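Local coordinates for protein lipopolysaccharide core heptose(I) kinase RfaP (Pseudomonas aeruginosa, PDB 6DFL) that phosphorylates the first heptose of the lipopolysaccharide inner core using ATP, and also acts as a protein-tyrosine kinase that autophosphorylates, at residues A[32-40]-A[46-54]. Sequence-based numbering, arbitrary orientation.
Sequences ELEGRRTLR and RGYFVKIHR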
loop_
_atom_site.group_PDB
_atom_site.type_symbol
_atom_site.label_atom_id
_atom_site.label_comp_id
_atom_site.label_asym_id
_atom_site.label_seq_id
_atom_site.Cartn_x
_atom_site.Cartn_y
_atom_site.Cartn_z
ATOM N N GLU A 32 17.286 -14.708 -14.298
ATOM C CA GLU A 32 18.713 -14.628 -14.604
ATOM C C GLU A 32 19.051 -13.369 -15.402
ATOM O O GLU A 32 19.708 -13.454 -16.448
ATOM C CB GLU A 32 19.169 -15.877 -15.375
ATOM C CG GLU A 32 19.320 -17.160 -14.537
ATOM C CD GLU A 32 20.763 -17.441 -14.172
ATOM O OE1 GLU A 32 21.648 -16.712 -14.668
ATOM O OE2 GLU A 32 21.012 -18.384 -13.390
ATOM N N LEU A 33 18.634 -12.198 -14.898
ATOM C CA LEU A 33 18.769 -10.910 -15.592
ATOM C C LEU A 33 20.215 -10.412 -15.553
ATOM O O LEU A 33 20.596 -9.565 -14.736
ATOM C CB LEU A 33 17.842 -9.871 -14.971
ATOM C CG LEU A 33 16.335 -9.935 -15.217
ATOM C CD1 LEU A 33 15.608 -10.078 -13.893
ATOM C CD2 LEU A 33 15.861 -8.685 -15.964
ATOM N N GLU A 34 21.026 -10.949 -16.477
ATOM C CA GLU A 34 22.409 -10.525 -16.704
ATOM C C GLU A 34 23.240 -10.568 -15.421
ATOM O O GLU A 34 23.370 -9.556 -14.721
ATOM C CB GLU A 34 22.439 -9.114 -17.314
ATOM C CG GLU A 34 23.248 -8.990 -18.614
ATOM C CD GLU A 34 23.138 -7.610 -19.266
ATOM O OE1 GLU A 34 23.479 -6.601 -18.613
ATOM O OE2 GLU A 34 22.708 -7.535 -20.437
ATOM N N GLY A 35 23.805 -11.737 -15.103
ATOM C CA GLY A 35 24.606 -11.875 -13.902
ATOM C C GLY A 35 23.777 -12.049 -12.648
ATOM O O GLY A 35 24.200 -12.740 -11.716
ATOM N N ARG A 36 22.591 -11.436 -12.619
ATOM C CA ARG A 36 21.690 -11.558 -11.482
ATOM C C ARG A 36 21.187 -12.998 -11.345
ATOM O O ARG A 36 21.430 -13.857 -12.201
ATOM C CB ARG A 36 20.522 -10.577 -11.616
ATOM C CG ARG A 36 20.278 -9.731 -10.358
ATOM C CD ARG A 36 19.582 -8.404 -10.669
ATOM N NE ARG A 36 18.127 -8.504 -10.570
ATOM C CZ ARG A 36 17.277 -7.596 -11.041
ATOM N NH1 ARG A 36 15.968 -7.777 -10.902
ATOM N NH2 ARG A 36 17.735 -6.515 -11.662
ATOM N N ARG A 37 20.492 -13.261 -10.233
ATOM C CA ARG A 37 19.992 -14.594 -9.917
ATOM C C ARG A 37 19.108 -14.522 -8.681
ATOM O O ARG A 37 19.432 -13.807 -7.727
ATOM C CB ARG A 37 21.143 -15.581 -9.680
ATOM C CG ARG A 37 20.742 -17.048 -9.732
ATOM C CD ARG A 37 21.981 -17.931 -9.828
ATOM N NE ARG A 37 22.468 -18.345 -8.520
ATOM C CZ ARG A 37 22.763 -19.596 -8.177
ATOM N NH1 ARG A 37 22.645 -20.591 -9.062
ATOM N NH2 ARG A 37 23.197 -19.848 -6.947
ATOM N N THR A 38 17.993 -15.260 -8.711
ATOM C CA THR A 38 17.123 -15.441 -7.559
ATOM C C THR A 38 16.811 -16.920 -7.417
ATOM O O THR A 38 16.556 -17.595 -8.414
ATOM C CB THR A 38 15.817 -14.662 -7.701
ATOM O OG1 THR A 38 16.080 -13.383 -8.292
ATOM C CG2 THR A 38 15.168 -14.473 -6.332
ATOM N N LEU A 39 16.825 -17.429 -6.187
ATOM C CA LEU A 39 16.447 -18.815 -5.968
ATOM C C LEU A 39 15.872 -18.948 -4.573
ATOM O O LEU A 39 16.303 -18.258 -3.654
ATOM C CB LEU A 39 17.634 -19.779 -6.140
ATOM C CG LEU A 39 18.768 -19.708 -5.115
ATOM C CD1 LEU A 39 18.797 -20.934 -4.219
ATOM C CD2 LEU A 39 20.104 -19.529 -5.801
ATOM N N ARG A 40 14.894 -19.839 -4.426
ATOM C CA ARG A 40 14.371 -20.219 -3.119
ATOM C C ARG A 40 15.161 -21.395 -2.567
ATOM O O ARG A 40 15.507 -22.328 -3.303
ATOM C CB ARG A 40 12.892 -20.593 -3.204
ATOM C CG ARG A 40 12.298 -21.029 -1.884
ATOM C CD ARG A 40 10.806 -21.255 -2.037
ATOM N NE ARG A 40 10.124 -21.401 -0.758
ATOM C CZ ARG A 40 10.114 -22.518 -0.036
ATOM N NH1 ARG A 40 10.758 -23.591 -0.464
ATOM N NH2 ARG A 40 9.460 -22.559 1.119
ATOM N N ARG A 46 12.879 -23.877 6.615
ATOM C CA ARG A 46 12.355 -22.518 6.760
ATOM C C ARG A 46 11.980 -21.918 5.407
ATOM O O ARG A 46 10.822 -21.545 5.179
ATOM C CB ARG A 46 13.363 -21.613 7.483
ATOM C CG ARG A 46 13.678 -21.994 8.936
ATOM C CD ARG A 46 12.472 -21.856 9.857
ATOM N NE ARG A 46 12.352 -23.016 10.742
ATOM C CZ ARG A 46 11.339 -23.221 11.579
ATOM N NH1 ARG A 46 10.350 -22.341 11.655
ATOM N NH2 ARG A 46 11.316 -24.307 12.341
ATOM N N GLY A 47 12.940 -21.813 4.494
ATOM C CA GLY A 47 12.646 -21.118 3.256
ATOM C C GLY A 47 13.163 -19.692 3.230
ATOM O O GLY A 47 12.795 -18.857 4.059
ATOM N N TYR A 48 14.040 -19.416 2.276
ATOM C CA TYR A 48 14.694 -18.129 2.133
ATOM C C TYR A 48 14.882 -17.866 0.649
ATOM O O TYR A 48 15.058 -18.796 -0.141
ATOM C CB TYR A 48 16.067 -18.092 2.810
ATOM C CG TYR A 48 16.103 -18.513 4.259
ATOM C CD1 TYR A 48 15.991 -19.849 4.622
ATOM C CD2 TYR A 48 16.306 -17.577 5.265
ATOM C CE1 TYR A 48 16.038 -20.240 5.945
ATOM C CE2 TYR A 48 16.351 -17.959 6.596
ATOM C CZ TYR A 48 16.216 -19.293 6.932
ATOM O OH TYR A 48 16.263 -19.689 8.257
ATOM N N PHE A 49 14.858 -16.596 0.274
ATOM C CA PHE A 49 15.111 -16.206 -1.103
ATOM C C PHE A 49 16.531 -15.679 -1.206
ATOM O O PHE A 49 16.982 -14.926 -0.340
ATOM C CB PHE A 49 14.094 -15.173 -1.578
ATOM C CG PHE A 49 12.689 -15.713 -1.658
ATOM C CD1 PHE A 49 12.315 -16.547 -2.714
ATOM C CD2 PHE A 49 11.743 -15.399 -0.680
ATOM C CE1 PHE A 49 11.033 -17.057 -2.800
ATOM C CE2 PHE A 49 10.447 -15.903 -0.758
ATOM C CZ PHE A 49 10.096 -16.738 -1.831
ATOM N N VAL A 50 17.249 -16.136 -2.226
ATOM C CA VAL A 50 18.654 -15.811 -2.432
ATOM C C VAL A 50 18.742 -14.956 -3.679
ATOM O O VAL A 50 18.316 -15.387 -4.758
ATOM C CB VAL A 50 19.514 -17.074 -2.580
ATOM C CG1 VAL A 50 20.935 -16.695 -2.962
ATOM C CG2 VAL A 50 19.487 -17.890 -1.300
ATOM N N LYS A 51 19.279 -13.747 -3.539
ATOM C CA LYS A 51 19.451 -12.842 -4.665
ATOM C C LYS A 51 20.939 -12.557 -4.805
ATOM O O LYS A 51 21.560 -12.035 -3.876
ATOM C CB LYS A 51 18.632 -11.562 -4.465
ATOM C CG LYS A 51 17.117 -11.768 -4.611
ATOM C CD LYS A 51 16.292 -10.882 -3.687
ATOM C CE LYS A 51 15.825 -11.663 -2.444
ATOM N NZ LYS A 51 14.848 -10.930 -1.536
ATOM N N ILE A 52 21.511 -12.930 -5.947
ATOM C CA ILE A 52 22.937 -12.783 -6.215
ATOM C C ILE A 52 23.114 -11.890 -7.430
ATOM O O ILE A 52 22.479 -12.110 -8.464
ATOM C CB ILE A 52 23.614 -14.140 -6.470
ATOM C CG1 ILE A 52 23.498 -15.045 -5.252
ATOM C CG2 ILE A 52 25.067 -13.943 -6.872
ATOM C CD1 ILE A 52 23.787 -16.504 -5.598
ATOM N N HIS A 53 23.988 -10.897 -7.315
ATOM C CA HIS A 53 24.339 -10.019 -8.421
ATOM C C HIS A 53 25.829 -10.222 -8.635
ATOM O O HIS A 53 26.592 -10.244 -7.667
ATOM C CB HIS A 53 23.998 -8.554 -8.107
ATOM C CG HIS A 53 22.665 -8.362 -7.420
ATOM N ND1 HIS A 53 21.617 -7.673 -7.998
ATOM C CD2 HIS A 53 22.215 -8.770 -6.206
ATOM C CE1 HIS A 53 20.580 -7.680 -7.179
ATOM N NE2 HIS A 53 20.915 -8.345 -6.090
ATOM N N ARG A 54 26.243 -10.432 -9.878
ATOM C CA ARG A 54 27.665 -10.661 -10.125
ATOM C C ARG A 54 28.172 -9.883 -11.336
ATOM O O ARG A 54 27.960 -8.672 -11.438
ATOM C CB ARG A 54 27.945 -12.151 -10.299
ATOM C CG ARG A 54 29.434 -12.477 -10.327
ATOM C CD ARG A 54 29.715 -13.934 -10.772
ATOM N NE ARG A 54 29.123 -14.274 -12.071
ATOM C CZ ARG A 54 29.748 -14.181 -13.245
ATOM N NH1 ARG A 54 31.003 -13.748 -13.308
ATOM N NH2 ARG A 54 29.114 -14.524 -14.362
#
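Leu-39 lays its branch alongside the isopropyl group of Val-50, CG 3.7 Å from Val-50 CB. With chi1 at 67°, its CG sits between the backbone N and the carbonyl carbon, and CD2 swings toward Val-50 CG1 while also lying over one face of the Arg-37 guanidinium, offset toward its rim. The neighbouring pair on the same face is Arg-37 and Ile-52: the methyl end of Ile-52, CD1, meets the NE/NH2 edge of that guanidinium near its plane, 3.7 Å from Arg-37 NH2. Between the two backbones, Val-50 N donates to Leu-39 O at 2.7 Å, while Leu-39 N returns a bond to Val-50 O at 2.9 Å. Ile-52 N gives Arg-37 O a further bond, 163° at the hydrogen.

Strands 37-41 and 48-53 form an antiparallel hairpin at the edge of the five-stranded sheet in the N-terminal lobe of this protein-kinase-like fold. On the opposite face, Thr-38 CG2 rests 3.8 Å from Lys-51 CG; the small threonine fits beside the lysine stem, whose NZ runs on to a salt bridge with Glu-78 of helix 76-87, consistent with the lysine-glutamate pair of protein kinases. Farther along, Arg-40 CB packs against Phe-49 CE1 at 4.0 Å. The extended Arg-40 chain carries its guanidinium to salt bridges with Glu-116 and Glu-42, one face lying over Gly-47 CA, where a residue without a side chain suits both the close guanidinium and a positive phi. Toward the other end, Arg-36 CG and CD lie against His-53 ND1, both 3.4 Å away.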